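Local coordinates for protein (sliding clamp) (Enterobacteria phage RB69, PDB 1B77) that probably encircles DNA as a trimeric ring and tethers the phage replicative DNA polymerase to its template for processive synthesis, at residues Met1-Ser4 / Lys5-Ala9. Sequence-based numbering, arbitrary orientation.
Sequences MKLS and KDTIA
S4 and I8 join residues 1-4 to the first turn of the helix that begins at K5. I8 N donates to S4 O at 2.9 Å. The bond is nearly straight, with an N-H...O angle of 166°, and the donor lies in the carbonyl plane. The I8 side chain packs against the same carbonyl: CG1 comes to 3.0 Å from S4 O, a tight approach. I8 CD1 also comes 3.6 Å from L3 O, the carbonyl one residue earlier.

Apolar contacts come from L3. Its CB sits 4.0 Å from I8 CG1. Its CD2 meets T7 CG2 at 3.8 Å, and the two side chains cross at about a right angle. With T7 OG1 beside its backbone N (chi1 -66°), CG2 swings opposite that N and meets L3, while OG1 faces S4 OG and D46.

S4 OG and T7 OG1 are 3.3 Å apart. Both hydroxyls hydrogen-bond to D46 OD2, so one carboxylate oxygen ties the helix start to a neighbouring loop.

The I8 N to S4 O bond is the first i-to-i+4 bond of helix 5-15. This is a helix N-terminus with S4 as N-cap residue, in a DNA-clamp fold whose helices probably line the inner face of the ring.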
ATOM      1  N   MET A   1       6.441 -22.043 -26.568  1.00 40.19           N
ATOM      2  CA  MET A   1       7.395 -22.043 -25.424  1.00 40.16           C
ATOM      3  C   MET A   1       6.663 -21.839 -24.104  1.00 39.84           C
ATOM      4  O   MET A   1       5.504 -21.433 -24.081  1.00 39.28           O
ATOM      5  CB  MET A   1       8.420 -20.920 -25.584  1.00 40.88           C
ATOM      6  CG  MET A   1       7.813 -19.536 -25.497  1.00 41.53           C
ATOM      7  SD  MET A   1       9.046 -18.248 -25.323  1.00 42.72           S
ATOM      8  CE  MET A   1       9.665 -18.640 -23.731  1.00 42.55           C
ATOM      9  N   LYS A   2       7.358 -22.120 -23.008  1.00 39.62           N
ATOM     10  CA  LYS A   2       6.793 -21.947 -21.683  1.00 39.47           C
ATOM     11  C   LYS A   2       7.759 -21.164 -20.809  1.00 39.19           C
ATOM     12  O   LYS A   2       8.971 -21.292 -20.943  1.00 39.23           O
ATOM     13  CB  LYS A   2       6.498 -23.305 -21.041  1.00 39.72           C
ATOM     14  CG  LYS A   2       5.414 -24.105 -21.747  1.00 39.96           C
ATOM     15  CD  LYS A   2       5.077 -25.374 -20.977  1.00 40.19           C
ATOM     16  CE  LYS A   2       3.936 -26.157 -21.625  1.00 40.30           C
ATOM     17  NZ  LYS A   2       4.289 -26.730 -22.958  1.00 40.11           N
ATOM     18  N   LEU A   3       7.217 -20.337 -19.924  1.00 38.82           N
ATOM     19  CA  LEU A   3       8.045 -19.559 -19.019  1.00 38.48           C
ATOM     20  C   LEU A   3       7.761 -19.966 -17.581  1.00 38.24           C
ATOM     21  O   LEU A   3       6.641 -19.820 -17.097  1.00 37.86           O
ATOM     22  CB  LEU A   3       7.779 -18.064 -19.194  1.00 38.35           C
ATOM     23  CG  LEU A   3       8.210 -17.480 -20.539  1.00 38.28           C
ATOM     24  CD1 LEU A   3       7.817 -16.017 -20.613  1.00 38.03           C
ATOM     25  CD2 LEU A   3       9.716 -17.644 -20.704  1.00 38.24           C
ATOM     26  N   SER A   4       8.780 -20.488 -16.908  1.00 38.19           N
ATOM     27  CA  SER A   4       8.647 -20.904 -15.517  1.00 38.33           C
ATOM     28  C   SER A   4       8.741 -19.670 -14.624  1.00 38.37           C
ATOM     29  O   SER A   4       9.157 -18.599 -15.075  1.00 38.16           O
ATOM     30  CB  SER A   4       9.758 -21.891 -15.152  1.00 38.24           C
ATOM     31  OG  SER A   4      11.032 -21.295 -15.313  1.00 38.07           O
ATOM     32  N   LYS A   5       8.356 -19.825 -13.360  1.00 38.54           N
ATOM     33  CA  LYS A   5       8.387 -18.722 -12.407  1.00 38.58           C
ATOM     34  C   LYS A   5       9.793 -18.182 -12.152  1.00 37.69           C
ATOM     35  O   LYS A   5       9.965 -16.994 -11.878  1.00 37.55           O
ATOM     36  CB  LYS A   5       7.735 -19.148 -11.087  1.00 39.94           C
ATOM     37  CG  LYS A   5       6.207 -19.232 -11.150  1.00 41.86           C
ATOM     38  CD  LYS A   5       5.551 -18.084 -10.384  1.00 43.47           C
ATOM     39  CE  LYS A   5       4.035 -18.086 -10.567  1.00 44.48           C
ATOM     40  NZ  LYS A   5       3.362 -17.035  -9.737  1.00 45.47           N
ATOM     41  N   ASP A   6      10.797 -19.051 -12.229  1.00 36.76           N
ATOM     42  CA  ASP A   6      12.179 -18.621 -12.027  1.00 35.86           C
ATOM     43  C   ASP A   6      12.590 -17.694 -13.169  1.00 34.83           C
ATOM     44  O   ASP A   6      13.183 -16.634 -12.951  1.00 34.58           O
ATOM     45  CB  ASP A   6      13.123 -19.819 -11.995  1.00 36.62           C
ATOM     46  CG  ASP A   6      12.993 -20.622 -10.728  1.00 37.56           C
ATOM     47  OD1 ASP A   6      13.202 -20.043  -9.634  1.00 37.67           O
ATOM     48  OD2 ASP A   6      12.687 -21.832 -10.833  1.00 38.40           O
ATOM     49  N   THR A   7      12.283 -18.121 -14.391  1.00 33.23           N
ATOM     50  CA  THR A   7      12.593 -17.327 -15.565  1.00 31.73           C
ATOM     51  C   THR A   7      11.835 -16.008 -15.472  1.00 30.60           C
ATOM     52  O   THR A   7      12.408 -14.943 -15.667  1.00 30.19           O
ATOM     53  CB  THR A   7      12.181 -18.067 -16.845  1.00 31.67           C
ATOM     54  OG1 THR A   7      12.997 -19.236 -16.987  1.00 31.51           O
ATOM     55  CG2 THR A   7      12.353 -17.159 -18.080  1.00 31.63           C
ATOM     56  N   ILE A   8      10.545 -16.096 -15.153  1.00 29.44           N
ATOM     57  CA  ILE A   8       9.690 -14.926 -15.020  1.00 28.25           C
ATOM     58  C   ILE A   8      10.238 -13.935 -14.005  1.00 27.47           C
ATOM     59  O   ILE A   8      10.188 -12.722 -14.220  1.00 26.92           O
ATOM     60  CB  ILE A   8       8.250 -15.331 -14.603  1.00 28.27           C
ATOM     61  CG1 ILE A   8       7.580 -16.111 -15.747  1.00 28.63           C
ATOM     62  CG2 ILE A   8       7.437 -14.086 -14.242  1.00 27.98           C
ATOM     63  CD1 ILE A   8       6.181 -16.645 -15.425  1.00 27.62           C
ATOM     64  N   ALA A   9      10.762 -14.450 -12.898  1.00 26.58           N
ATOM     65  CA  ALA A   9      11.315 -13.585 -11.864  1.00 25.96           C
ATOM     66  C   ALA A   9      12.548 -12.843 -12.376  1.00 25.55           C
ATOM     67  O   ALA A   9      12.752 -11.677 -12.046  1.00 25.34           O
ATOM     68  CB  ALA A   9      11.668 -14.402 -10.613  1.00 26.11           C
TER